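Long-range contacts in ureidoglycolate hydrolase (Arabidopsis thaliana, PDB 4PXC), which hydrolyses (S)-ureidoglycolate to glyoxylate, ammonium and carbon dioxide in purine breakdown, using two manganese ions per subunit: residues I144-S149 against R375-S380; H92-P97 against T135-T140; V194-G199 against A384-M389; L207-G212 against G399-P404; D278-V283 against D305-D310. The protein carries 1 engineered substitution. One frame throughout, in Å; residues are numbered along the deposited sequence.

Interaction 1 of 5, residues I144-S149 against R375-S380; sequences ISCLGS and RAYHDS. With HGY ((2S)-amino(hydroxy)ethanoic acid), chain E.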
# COMPACT_ATOMS: atom_id res chain seq x y z
N ILE A 144 -6.04 16.24 4.58
CA ILE A 144 -6.46 17.44 5.31
C ILE A 144 -7.58 17.08 6.30
O ILE A 144 -8.64 16.59 5.89
CB ILE A 144 -6.98 18.51 4.32
CG1 ILE A 144 -5.86 18.90 3.34
CG2 ILE A 144 -7.49 19.74 5.07
CD1 ILE A 144 -6.36 19.61 2.09
N SER A 145 -7.33 17.31 7.58
CA SER A 145 -8.34 17.07 8.61
C SER A 145 -9.26 18.28 8.71
O SER A 145 -8.87 19.38 8.32
CB SER A 145 -7.66 16.81 9.96
OG SER A 145 -6.96 17.97 10.39
N CYS A 146 -10.48 18.08 9.22
CA CYS A 146 -11.45 19.16 9.41
C CYS A 146 -11.55 20.12 8.22
O CYS A 146 -11.58 21.35 8.40
CB CYS A 146 -11.13 19.93 10.68
SG CYS A 146 -11.29 18.90 12.16
N LEU A 147 -11.62 19.57 7.02
CA LEU A 147 -11.59 20.38 5.81
C LEU A 147 -12.71 21.42 5.83
O LEU A 147 -12.51 22.59 5.46
CB LEU A 147 -11.69 19.47 4.58
CG LEU A 147 -11.52 20.09 3.19
CD1 LEU A 147 -10.84 19.08 2.25
CD2 LEU A 147 -12.86 20.53 2.62
N GLY A 148 -13.90 21.01 6.27
CA GLY A 148 -15.04 21.90 6.30
C GLY A 148 -14.91 23.03 7.31
O GLY A 148 -15.11 24.19 6.97
N SER A 149 -14.58 22.70 8.55
CA SER A 149 -14.49 23.73 9.59
C SER A 149 -13.26 24.63 9.45
O SER A 149 -13.27 25.78 9.88
CB SER A 149 -14.56 23.10 10.98
OG SER A 149 -13.54 22.14 11.14
N ARG A 375 -8.36 14.53 23.68
CA ARG A 375 -7.07 14.18 23.09
C ARG A 375 -7.18 14.16 21.57
O ARG A 375 -6.26 14.59 20.87
CB ARG A 375 -6.58 12.83 23.60
CG ARG A 375 -6.52 12.73 25.11
CD ARG A 375 -5.83 11.45 25.55
NE ARG A 375 -5.74 11.35 27.01
CZ ARG A 375 -4.87 12.02 27.75
NH1 ARG A 375 -4.01 12.87 27.20
NH2 ARG A 375 -4.86 11.86 29.07
N ALA A 376 -8.30 13.66 21.07
CA ALA A 376 -8.60 13.75 19.64
C ALA A 376 -8.85 15.20 19.30
O ALA A 376 -9.14 16.02 20.19
CB ALA A 376 -9.83 12.92 19.31
N TYR A 377 -8.74 15.54 18.01
CA TYR A 377 -9.16 16.85 17.53
C TYR A 377 -10.55 16.70 16.93
O TYR A 377 -10.99 15.58 16.66
CB TYR A 377 -8.17 17.46 16.49
CG TYR A 377 -7.89 16.58 15.29
CD1 TYR A 377 -6.67 15.93 15.16
CD2 TYR A 377 -8.85 16.39 14.29
CE1 TYR A 377 -6.40 15.12 14.07
CE2 TYR A 377 -8.60 15.57 13.20
CZ TYR A 377 -7.37 14.94 13.09
OH TYR A 377 -7.12 14.13 12.00
N HIS A 378 -11.23 17.83 16.74
CA HIS A 378 -12.63 17.83 16.31
C HIS A 378 -12.88 19.09 15.52
O HIS A 378 -12.09 20.02 15.59
CB HIS A 378 -13.55 17.86 17.54
CG HIS A 378 -13.38 16.69 18.45
ND1 HIS A 378 -13.96 15.46 18.18
CD2 HIS A 378 -12.71 16.55 19.62
CE1 HIS A 378 -13.64 14.61 19.15
NE2 HIS A 378 -12.88 15.25 20.03
N ASP A 379 -13.99 19.15 14.81
CA ASP A 379 -14.38 20.40 14.17
C ASP A 379 -14.47 21.57 15.17
O ASP A 379 -14.25 22.73 14.81
CB ASP A 379 -15.69 20.22 13.42
CG ASP A 379 -15.54 19.30 12.22
OD1 ASP A 379 -14.81 19.69 11.28
OD2 ASP A 379 -16.15 18.21 12.21
N SER A 380 -14.78 21.24 16.42
CA SER A 380 -14.82 22.22 17.51
C SER A 380 -13.51 23.00 17.62
O SER A 380 -13.51 24.16 18.02
CB SER A 380 -15.07 21.52 18.84
OG SER A 380 -16.41 21.04 18.88
OXT HGY E . -7.85 11.79 14.59
C HGY E . -8.75 12.48 15.16
O HGY E . -8.51 13.15 16.21
CA HGY E . -10.15 12.45 14.64
OB HGY E . -10.27 11.65 13.51
N HGY E . -10.77 13.73 14.44
O HOH W 1 -14.97 19.81 8.77
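S149 and D379 bring the two backbones closest, with 5.7 Å between their CA atoms. Each segment is a loop that runs into a short helix, 147-152 or 379-383, and C146 holds the N-cap position of the former. The hydroxyl of S149 is swung in between its own backbone N and carbonyl carbon (chi1 56°). From there OG donates to D379 OD1 at 2.8 Å, on the anti lone pair. A water held by S149 N donates to the same oxygen. C146 SG lies 3.7 Å from H378 O and approaches the Y377 ring obliquely, 5.2 Å from its centroid. Beside it, S145 CB packs 3.4 Å from Y377 OH. One face of the Y377 ring carries the bound hydroxyglycine, whose O atom sits over the ring centre. The backbone of Y377 grips the ligand too, its N donating to ligand O (3.0 Å) and its O accepting from ligand N (2.9 Å). Replacing Y377 by an alanine would probably leave the ligand carboxylate without its ring face and open a gap beside S145 and C146. This is a wall of the substrate pocket of an M20-family hydrolase, shared with R307 and with N294 of the second subunit.

Interaction 2 of 5, residues H92-P97 against T135-T140; sequences HIDAIP and TSAEPT. Engineered in segment 135-140: A137 (natural residue Glu). With MN (manganese (II) ion), chain C; MN (manganese (II) ion), chain D; HGY ((2S)-amino(hydroxy)ethanoic acid), chain E.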
# COMPACT_ATOMS: atom_id res chain seq x y z
N HIS A 92 -19.31 15.42 12.29
CA HIS A 92 -19.03 14.89 10.96
C HIS A 92 -19.62 13.49 10.82
O HIS A 92 -19.98 12.86 11.82
CB HIS A 92 -17.52 14.83 10.76
CG HIS A 92 -16.85 13.83 11.66
ND1 HIS A 92 -16.54 12.56 11.25
CD2 HIS A 92 -16.45 13.93 12.95
CE1 HIS A 92 -15.96 11.90 12.25
NE2 HIS A 92 -15.90 12.72 13.29
N ILE A 93 -19.74 13.00 9.60
CA ILE A 93 -20.18 11.61 9.43
C ILE A 93 -19.20 10.77 8.61
O ILE A 93 -19.42 9.57 8.40
CB ILE A 93 -21.60 11.49 8.81
CG1 ILE A 93 -21.61 12.07 7.39
CG2 ILE A 93 -22.64 12.16 9.71
CD1 ILE A 93 -23.01 12.08 6.76
N ASP A 94 -18.11 11.38 8.16
CA ASP A 94 -17.10 10.57 7.47
C ASP A 94 -16.38 9.64 8.45
O ASP A 94 -16.36 9.89 9.67
CB ASP A 94 -16.14 11.40 6.58
CG ASP A 94 -15.31 12.41 7.34
OD1 ASP A 94 -15.77 12.94 8.38
OD2 ASP A 94 -14.19 12.70 6.87
N ALA A 95 -15.85 8.54 7.93
CA ALA A 95 -15.27 7.49 8.76
C ALA A 95 -14.02 6.99 8.10
O ALA A 95 -14.05 6.61 6.92
CB ALA A 95 -16.26 6.35 8.94
N ILE A 96 -12.92 6.96 8.84
CA ILE A 96 -11.67 6.44 8.28
C ILE A 96 -11.83 4.93 8.03
O ILE A 96 -12.75 4.30 8.58
CB ILE A 96 -10.47 6.74 9.19
CG1 ILE A 96 -10.48 5.85 10.43
CG2 ILE A 96 -10.43 8.21 9.57
CD1 ILE A 96 -9.29 6.13 11.35
N PRO A 97 -10.94 4.35 7.20
CA PRO A 97 -11.01 2.92 6.87
C PRO A 97 -11.08 2.00 8.09
O PRO A 97 -10.25 2.10 9.01
CB PRO A 97 -9.70 2.68 6.11
CG PRO A 97 -9.49 3.98 5.39
CD PRO A 97 -9.90 5.03 6.39
N THR A 135 -18.51 18.95 6.30
CA THR A 135 -18.41 18.17 5.07
C THR A 135 -17.46 16.98 5.22
O THR A 135 -17.62 15.95 4.55
CB THR A 135 -18.01 19.06 3.85
OG1 THR A 135 -18.33 18.38 2.63
CG2 THR A 135 -16.52 19.41 3.89
N SER A 136 -16.50 17.10 6.13
CA SER A 136 -15.54 16.04 6.42
C SER A 136 -14.64 16.49 7.56
O SER A 136 -14.20 17.64 7.57
CB SER A 136 -14.68 15.75 5.19
OG SER A 136 -13.50 15.03 5.54
N ALA A 137 -14.38 15.61 8.52
CA ALA A 137 -13.41 15.90 9.58
C ALA A 137 -12.14 15.05 9.46
O ALA A 137 -11.08 15.45 9.94
CB ALA A 137 -14.05 15.71 10.95
N GLU A 138 -12.26 13.88 8.84
CA GLU A 138 -11.12 12.96 8.71
C GLU A 138 -10.22 13.31 7.53
O GLU A 138 -10.70 13.80 6.49
CB GLU A 138 -11.60 11.52 8.59
CG GLU A 138 -12.59 11.11 9.68
CD GLU A 138 -11.94 10.93 11.03
OE1 GLU A 138 -10.75 11.30 11.22
OE2 GLU A 138 -12.65 10.39 11.91
N PRO A 139 -8.91 13.07 7.68
CA PRO A 139 -7.94 13.44 6.65
C PRO A 139 -7.73 12.34 5.60
O PRO A 139 -6.82 12.47 4.78
CB PRO A 139 -6.64 13.61 7.46
CG PRO A 139 -6.78 12.57 8.56
CD PRO A 139 -8.26 12.60 8.93
N THR A 140 -8.56 11.30 5.61
CA THR A 140 -8.38 10.13 4.75
C THR A 140 -8.08 10.46 3.28
O THR A 140 -7.10 9.96 2.71
CB THR A 140 -9.59 9.18 4.79
OG1 THR A 140 -9.97 8.93 6.14
CG2 THR A 140 -9.28 7.85 4.09
MN MN C . -14.90 12.57 15.41
MN MN D . -12.22 10.32 14.16
OXT HGY E . -7.85 11.79 14.59
C HGY E . -8.75 12.48 15.16
O HGY E . -8.51 13.15 16.21
CA HGY E . -10.15 12.45 14.64
OB HGY E . -10.27 11.65 13.51
N HGY E . -10.77 13.73 14.44
O HOH W 2 -12.63 9.02 5.79
O HOH W 3 -13.35 7.84 11.54
O HOH W 4 -14.58 14.88 15.57
O HOH W 5 -12.98 12.58 13.70
O HOH W 6 -11.58 11.10 16.31
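D94 and S136 (CA atoms 5.8 Å apart) and, further along, I96 and T140 bring the end of strand 86-96 alongside the loop that follows strand 129-134. D94 OD1 takes the A137 amide N almost straight (175°), while OD2 accepts both E138 N at 3.0 Å and S136 OG at 2.8 Å, the hydroxyl arriving from above the carboxylate plane. D94 also receives two weak bonds from H92 ND1, at OD1 and at its own carbonyl O. Replacing D94 by an alanine would probably leave the A137 and E138 amides and the S136 hydroxyl without their acceptor. Strands 86-96 and 129-134 are parallel neighbours, and the C-terminal end of the first and the loop after the second supply ligands to the dinuclear manganese centre of the M20 fold: H92 NE2 binds one ion, E138 OE2 the other at 2.3 Å, and D103 binds both. A137, an engineered alanine replacing the natural glutamate, lays its CB over the face of the H92 ring, 3.8 Å from the centroid. E138 bends at chi2 (-73°), which puts OE2 on the metal, its carboxylate nearly perpendicular to the H92 ring. I96 CG2 packs 3.4 Å from E138 CD. E138 OE1 is held by N294 of the second subunit, and a water joins E138 OE2 to I96 N.

Interaction 3 of 5, residues V194-G199 against A384-M389; sequences VFLKKG and ARISPM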
# COMPACT_ATOMS: atom_id res chain seq x y z
N VAL A 194 -17.24 30.23 1.58
CA VAL A 194 -17.48 29.31 2.69
C VAL A 194 -17.21 29.99 4.03
O VAL A 194 -17.84 29.66 5.05
CB VAL A 194 -16.64 28.01 2.53
CG1 VAL A 194 -16.79 27.10 3.75
CG2 VAL A 194 -17.04 27.26 1.26
N PHE A 195 -16.32 30.97 4.02
CA PHE A 195 -15.86 31.64 5.24
C PHE A 195 -17.00 32.22 6.06
O PHE A 195 -17.89 32.89 5.52
CB PHE A 195 -14.90 32.79 4.91
CG PHE A 195 -13.60 32.36 4.28
CD1 PHE A 195 -13.29 31.03 4.10
CD2 PHE A 195 -12.68 33.32 3.87
CE1 PHE A 195 -12.09 30.64 3.52
CE2 PHE A 195 -11.48 32.95 3.29
CZ PHE A 195 -11.18 31.61 3.12
N LEU A 196 -16.96 31.97 7.36
CA LEU A 196 -17.87 32.62 8.31
C LEU A 196 -17.17 33.80 8.98
O LEU A 196 -15.98 33.74 9.29
CB LEU A 196 -18.33 31.63 9.39
CG LEU A 196 -19.09 30.39 8.94
CD1 LEU A 196 -19.58 29.62 10.16
CD2 LEU A 196 -20.24 30.75 8.01
N LYS A 197 -17.92 34.88 9.19
CA LYS A 197 -17.43 36.02 9.97
C LYS A 197 -17.32 35.62 11.43
O LYS A 197 -18.16 34.87 11.94
CB LYS A 197 -18.40 37.19 9.86
CG LYS A 197 -17.82 38.45 9.23
CD LYS A 197 -18.88 39.56 9.18
CE LYS A 197 -18.90 40.38 10.46
NZ LYS A 197 -17.73 41.31 10.54
N LYS A 198 -16.30 36.12 12.12
CA LYS A 198 -16.21 35.92 13.56
C LYS A 198 -17.49 36.47 14.19
O LYS A 198 -17.99 37.52 13.78
CB LYS A 198 -14.96 36.61 14.13
CG LYS A 198 -14.72 36.33 15.61
CD LYS A 198 -13.27 36.61 15.99
CE LYS A 198 -13.05 36.43 17.49
NZ LYS A 198 -13.39 35.06 17.98
N GLY A 199 -18.06 35.73 15.14
CA GLY A 199 -19.31 36.14 15.76
C GLY A 199 -20.57 35.83 14.96
O GLY A 199 -21.66 36.22 15.37
N ALA A 384 -13.91 27.07 17.24
CA ALA A 384 -13.51 27.93 18.37
C ALA A 384 -12.88 29.24 17.90
O ALA A 384 -12.86 30.23 18.65
CB ALA A 384 -12.54 27.19 19.28
N ARG A 385 -12.36 29.25 16.68
CA ARG A 385 -11.82 30.47 16.08
C ARG A 385 -12.91 31.47 15.66
O ARG A 385 -12.64 32.66 15.51
CB ARG A 385 -10.92 30.13 14.89
CG ARG A 385 -9.76 29.20 15.26
CD ARG A 385 -8.94 28.82 14.04
NE ARG A 385 -7.85 27.91 14.39
CZ ARG A 385 -6.79 27.70 13.62
NH1 ARG A 385 -6.67 28.33 12.46
NH2 ARG A 385 -5.85 26.85 14.00
N ILE A 386 -14.12 30.96 15.46
CA ILE A 386 -15.25 31.77 14.97
C ILE A 386 -16.17 32.20 16.10
O ILE A 386 -16.78 33.27 16.05
CB ILE A 386 -16.16 30.93 14.03
CG1 ILE A 386 -15.37 30.25 12.93
CG2 ILE A 386 -17.27 31.80 13.43
CD1 ILE A 386 -16.28 29.49 11.98
N SER A 387 -16.30 31.35 17.11
CA SER A 387 -17.28 31.61 18.16
C SER A 387 -16.92 30.85 19.43
O SER A 387 -16.09 29.93 19.39
CB SER A 387 -18.68 31.21 17.67
OG SER A 387 -19.00 29.88 18.01
N PRO A 388 -17.51 31.26 20.57
CA PRO A 388 -17.37 30.48 21.80
C PRO A 388 -17.71 29.01 21.55
O PRO A 388 -18.68 28.71 20.84
CB PRO A 388 -18.40 31.13 22.73
CG PRO A 388 -18.39 32.57 22.31
CD PRO A 388 -18.23 32.53 20.80
N MET A 389 -16.92 28.11 22.11
CA MET A 389 -17.04 26.69 21.80
C MET A 389 -17.14 25.85 23.07
O MET A 389 -16.60 26.22 24.12
CB MET A 389 -15.83 26.25 20.95
CG MET A 389 -15.71 24.74 20.67
SD MET A 389 -14.93 23.77 21.99
CE MET A 389 -13.28 24.45 21.98
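I386 lays its side chain obliquely over L196, with CD1 of the isoleucine 3.8 Å from CD1 of the leucine and nearly as close to its CB. The other branch goes elsewhere: CG2, anti to the backbone N of I386, rests 3.5 Å from K197 O. One residue thus covers both a leucine side chain and a peptide carbonyl. L152 of helix 147-152 touches both L196 and I386, so the apolar patch extends to that helix. The backbones are tied by a single hydrogen bond, G199 N to I386 O at 2.9 Å, practically straight (178°) and almost along the C=O axis. A side chain on G199 would be jammed against the carbonyl O of K198 at these backbone angles, which calls for glycine. K198 stretches along the same peptides, its CG 3.7 Å from I386 O, and then bends at its last torsion (chi4 58°), which brings NZ to 3.5 Å from R385 O. Next to I386, S387 OG donates to P388 O from above the carbonyl plane. Far from the metal ions, this is plain surface packing, its centre about 17 Å from that of the chain: it joins the two loops that lead into the neighbouring parallel strands 201-209 and 389-394.

Interaction 4 of 5, residues L207-G212 against G399-P404; sequences LHIEQG and GYSHKP. With MN (manganese (II) ion), chain D; MN (manganese (II) ion), chain C; HGY ((2S)-amino(hydroxy)ethanoic acid), chain E.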
# COMPACT_ATOMS: atom_id res chain seq x y z
N LEU A 207 -21.39 17.46 20.48
CA LEU A 207 -21.54 16.23 21.24
C LEU A 207 -20.72 15.15 20.55
O LEU A 207 -20.78 15.01 19.32
CB LEU A 207 -23.03 15.82 21.26
CG LEU A 207 -23.37 14.41 21.73
CD1 LEU A 207 -23.06 14.21 23.21
CD2 LEU A 207 -24.84 14.10 21.44
N HIS A 208 -19.94 14.39 21.32
CA HIS A 208 -19.04 13.41 20.73
C HIS A 208 -18.74 12.31 21.74
O HIS A 208 -18.72 12.57 22.95
CB HIS A 208 -17.74 14.13 20.32
CG HIS A 208 -16.97 13.40 19.25
ND1 HIS A 208 -16.29 12.24 19.49
CD2 HIS A 208 -16.80 13.70 17.94
CE1 HIS A 208 -15.71 11.83 18.37
NE2 HIS A 208 -16.01 12.70 17.41
N ILE A 209 -18.54 11.08 21.27
CA ILE A 209 -18.07 10.04 22.17
C ILE A 209 -16.70 10.44 22.70
O ILE A 209 -15.97 11.16 22.02
CB ILE A 209 -18.00 8.64 21.50
CG1 ILE A 209 -17.05 8.65 20.30
CG2 ILE A 209 -19.40 8.17 21.10
CD1 ILE A 209 -16.78 7.25 19.76
N GLU A 210 -16.36 10.00 23.92
CA GLU A 210 -15.11 10.42 24.58
C GLU A 210 -13.86 10.05 23.79
O GLU A 210 -12.91 10.83 23.74
CB GLU A 210 -15.00 9.81 25.98
CG GLU A 210 -13.71 10.22 26.72
CD GLU A 210 -13.48 9.46 28.02
OE1 GLU A 210 -14.48 9.05 28.67
OE2 GLU A 210 -12.30 9.25 28.39
N GLN A 211 -13.87 8.84 23.21
CA GLN A 211 -12.69 8.24 22.59
C GLN A 211 -11.60 8.04 23.63
O GLN A 211 -10.41 8.10 23.33
CB GLN A 211 -12.20 9.05 21.38
CG GLN A 211 -13.31 9.24 20.35
CD GLN A 211 -12.90 10.11 19.18
OE1 GLN A 211 -12.62 11.30 19.34
NE2 GLN A 211 -12.89 9.53 17.99
N GLY A 212 -12.04 7.79 24.86
CA GLY A 212 -11.17 7.43 25.96
C GLY A 212 -11.99 6.70 27.01
O GLY A 212 -13.22 6.68 26.93
N GLY A 399 -12.99 2.98 25.87
CA GLY A 399 -12.41 4.08 25.13
C GLY A 399 -12.11 3.81 23.67
O GLY A 399 -11.53 4.65 22.98
N TYR A 400 -12.51 2.63 23.19
CA TYR A 400 -12.22 2.22 21.81
C TYR A 400 -12.76 3.23 20.80
O TYR A 400 -13.92 3.64 20.90
CB TYR A 400 -12.92 0.90 21.51
CG TYR A 400 -12.46 -0.31 22.29
CD1 TYR A 400 -11.13 -0.49 22.65
CD2 TYR A 400 -13.38 -1.29 22.64
CE1 TYR A 400 -10.72 -1.63 23.35
CE2 TYR A 400 -12.99 -2.42 23.34
CZ TYR A 400 -11.66 -2.59 23.69
OH TYR A 400 -11.30 -3.73 24.37
N SER A 401 -11.94 3.60 19.81
CA SER A 401 -12.43 4.40 18.70
C SER A 401 -11.51 4.16 17.51
O SER A 401 -10.41 3.65 17.67
CB SER A 401 -12.47 5.88 19.05
OG SER A 401 -13.27 6.62 18.14
N HIS A 402 -11.97 4.55 16.32
CA HIS A 402 -11.26 4.28 15.07
C HIS A 402 -11.08 2.79 14.82
O HIS A 402 -10.09 2.37 14.21
CB HIS A 402 -9.92 5.00 15.02
CG HIS A 402 -10.05 6.47 14.77
ND1 HIS A 402 -8.97 7.29 14.58
CD2 HIS A 402 -11.15 7.25 14.66
CE1 HIS A 402 -9.39 8.53 14.37
NE2 HIS A 402 -10.71 8.53 14.42
N LYS A 403 -12.04 2.00 15.30
CA LYS A 403 -12.01 0.57 15.06
C LYS A 403 -13.40 0.03 15.37
O LYS A 403 -14.16 0.68 16.11
CB LYS A 403 -10.92 -0.13 15.89
CG LYS A 403 -10.91 0.17 17.39
CD LYS A 403 -9.78 -0.64 18.06
CE LYS A 403 -9.66 -0.31 19.54
NZ LYS A 403 -8.60 -1.10 20.23
N PRO A 404 -13.77 -1.12 14.78
CA PRO A 404 -15.17 -1.57 14.89
C PRO A 404 -15.64 -1.94 16.30
O PRO A 404 -16.85 -2.09 16.48
CB PRO A 404 -15.23 -2.80 13.96
CG PRO A 404 -13.80 -3.28 13.87
CD PRO A 404 -12.98 -2.01 13.91
MN MN D . -12.22 10.32 14.16
MN MN C . -14.90 12.57 15.41
OXT HGY E . -7.85 11.79 14.59
C HGY E . -8.75 12.48 15.16
O HGY E . -8.51 13.15 16.21
CA HGY E . -10.15 12.45 14.64
OB HGY E . -10.27 11.65 13.51
N HGY E . -10.77 13.73 14.44
O HOH W 7 -9.52 5.97 21.82
O HOH W 6 -11.58 11.10 16.31
O HOH W 4 -14.58 14.88 15.57
O HOH W 5 -12.98 12.58 13.70
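Q211 points its amide edge-on at S401, with NE2 donating to OG at 2.9 Å and the hydroxyl lying in the amide plane. This contact sits beside the dinuclear manganese centre characteristic of the M20 family, to which each segment gives one histidine. The Q211 chain leaves beside its backbone N (chi1 -55°) and runs extended beyond CG, which carries NE2 on to a manganese-bound water as well, at 2.6 Å. S401 OG is also hydrogen-bonded to E406, and I209 CD1 packs 3.9 Å from it. H208 is fixed by ND1 donating to I209 O (2.8 Å), in the ring plane and on a carbonyl lone pair; its NE2 binds one manganese. H402 NE2 binds the other ion at 2.4 Å, with hydroxyglycine OB at the edge of the ring, in its plane. N294 of the second subunit takes the ND1 of H402 through its backbone O, and H244 of that subunit stacks on the ring. Where the backbones meet, the CA atoms of G212 and G399 are 3.7 Å apart, and a side chain on G399 would clash with G212 C. A water bridges the same junction, donating to Q211 O and, at 2.7 Å, to G399 O.

Interaction 5 of 5, residues D278-V283 against D305-D310; sequences DTVGTV and DTRDID. With HGY ((2S)-amino(hydroxy)ethanoic acid), chain E.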
# COMPACT_ATOMS: atom_id res chain seq x y z
N ASP A 278 0.94 12.77 28.17
CA ASP A 278 -0.00 13.42 27.24
C ASP A 278 0.48 13.51 25.79
O ASP A 278 -0.29 13.90 24.89
CB ASP A 278 -0.37 14.81 27.74
CG ASP A 278 -1.16 14.76 29.03
OD1 ASP A 278 -2.06 13.89 29.14
OD2 ASP A 278 -0.86 15.56 29.94
N THR A 279 1.73 13.15 25.55
CA THR A 279 2.31 13.20 24.21
C THR A 279 2.04 11.90 23.48
O THR A 279 2.25 10.82 24.02
CB THR A 279 3.84 13.39 24.28
OG1 THR A 279 4.17 14.37 25.28
CG2 THR A 279 4.38 13.84 22.92
N VAL A 280 1.58 12.00 22.23
CA VAL A 280 1.44 10.82 21.38
C VAL A 280 2.08 11.07 20.01
O VAL A 280 2.24 12.21 19.58
CB VAL A 280 -0.04 10.41 21.21
CG1 VAL A 280 -0.64 9.98 22.55
CG2 VAL A 280 -0.85 11.57 20.60
N GLY A 281 2.44 9.98 19.32
CA GLY A 281 2.95 10.09 17.96
C GLY A 281 2.77 8.74 17.31
O GLY A 281 2.92 7.72 17.96
N THR A 282 2.45 8.73 16.02
CA THR A 282 2.09 7.48 15.35
C THR A 282 2.50 7.52 13.88
O THR A 282 2.36 8.55 13.23
CB THR A 282 0.56 7.27 15.36
OG1 THR A 282 0.04 7.51 16.67
CG2 THR A 282 0.19 5.85 14.93
N VAL A 283 2.98 6.39 13.37
CA VAL A 283 3.09 6.23 11.92
C VAL A 283 1.97 5.29 11.48
O VAL A 283 2.07 4.06 11.61
CB VAL A 283 4.46 5.67 11.50
CG1 VAL A 283 4.51 5.48 9.98
CG2 VAL A 283 5.57 6.62 11.95
N ASP A 305 1.41 11.19 12.63
CA ASP A 305 0.48 11.97 13.45
C ASP A 305 1.17 12.19 14.80
O ASP A 305 1.71 11.26 15.37
CB ASP A 305 -0.81 11.17 13.63
CG ASP A 305 -1.84 11.90 14.49
OD1 ASP A 305 -1.64 12.00 15.72
OD2 ASP A 305 -2.87 12.34 13.93
N THR A 306 1.18 13.43 15.30
CA THR A 306 1.73 13.67 16.64
C THR A 306 1.01 14.82 17.31
O THR A 306 0.63 15.80 16.66
CB THR A 306 3.28 13.92 16.63
OG1 THR A 306 3.78 13.85 17.97
CG2 THR A 306 3.61 15.28 16.05
N ARG A 307 0.77 14.68 18.61
CA ARG A 307 -0.06 15.65 19.34
C ARG A 307 0.41 15.76 20.78
O ARG A 307 1.12 14.89 21.28
CB ARG A 307 -1.54 15.19 19.36
CG ARG A 307 -2.07 14.67 18.03
CD ARG A 307 -3.46 14.07 18.16
NE ARG A 307 -3.78 13.24 17.00
CZ ARG A 307 -5.02 12.95 16.61
NH1 ARG A 307 -6.05 13.44 17.30
NH2 ARG A 307 -5.24 12.19 15.55
N ASP A 308 0.01 16.84 21.43
CA ASP A 308 0.18 16.97 22.88
C ASP A 308 -0.78 18.08 23.31
O ASP A 308 -1.10 18.96 22.50
CB ASP A 308 1.63 17.33 23.23
CG ASP A 308 1.97 17.12 24.71
OD1 ASP A 308 1.07 17.28 25.57
OD2 ASP A 308 3.13 16.79 25.04
N ILE A 309 -1.26 18.02 24.55
CA ILE A 309 -2.05 19.14 25.08
C ILE A 309 -1.16 20.38 25.15
O ILE A 309 -1.64 21.52 25.00
CB ILE A 309 -2.66 18.81 26.47
CG1 ILE A 309 -3.52 19.98 26.98
CG2 ILE A 309 -1.56 18.48 27.48
CD1 ILE A 309 -4.55 20.49 25.97
N ASP A 310 0.13 20.16 25.37
CA ASP A 310 1.10 21.26 25.44
C ASP A 310 1.72 21.50 24.07
O ASP A 310 2.46 20.66 23.56
CB ASP A 310 2.19 20.93 26.46
CG ASP A 310 3.14 22.09 26.69
OD1 ASP A 310 4.12 22.22 25.93
OD2 ASP A 310 2.89 22.89 27.62
OXT HGY E . -7.85 11.79 14.59
C HGY E . -8.75 12.48 15.16
O HGY E . -8.51 13.15 16.21
CA HGY E . -10.15 12.45 14.64
OB HGY E . -10.27 11.65 13.51
N HGY E . -10.77 13.73 14.44
O HOH W 8 -0.40 10.07 17.40
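V280 packs its CG2 against CB of R307, 3.9 Å away, at the root of the arginine that holds the ligand. R307 runs extended from CG to NE and meets the hydroxyglycine carboxylate with two nitrogens, NH1 to ligand O at 2.7 Å and NH2 to ligand OXT at 2.8 Å. Behind it D305 fixes the guanidinium's rotation: the arginine grips this carboxylate side-on, NE to OD1 (2.8 Å) in the guanidinium plane and NH2 to OD2. V280, T282, D305 and R307 project from one face of the sheet, where T282 OG1 meets R253 of the second subunit. Underneath lies an antiparallel beta hairpin of strands 280-289 and 295-308, inside the region involved in dimerization. V280 pairs with R307 and T282 with D305 as hydrogen-bonded pairs; between them G281 faces T306, its CA only 3.1 Å from D305 O. V280 O accepts twice, from R307 N and, at 2.8 Å, from T306 OG1, whose hydroxyl stands anti to its own backbone N (chi1 -167°) to get there. Past the last bridge, T279 OG1 donates to D308 OD2 at 2.6 Å from above the carboxylate plane. R313 forms a salt bridge with that same oxygen, and D308 OD1 accepts D310 N in an Asx turn. D278 lies alongside I309, its CB 3.9 Å from I309 CG2, and its carboxylate pairs with R375.

Interactions 1, 2, 4 and 5 are buried and all touch the hydroxyglycine and the second subunit, whereas interaction 3 is a surface contact that meets neither. Interactions 2 and 4 share both manganese ions and three waters, and reach neighbouring strands, 86-96 and 201-209; their chemistry is metal coordination backed by amide and carboxylate bonds. Interaction 1 touches both, through A137 and H208, and also interaction 5, through the pairs R375 with D278 and Y377 with R307. Interaction 5 is regular strand pairing carrying a charged grip on the ligand, while interaction 3 combines a leucine-isoleucine overlap with one backbone bond and meets interaction 1 at M389 and S380.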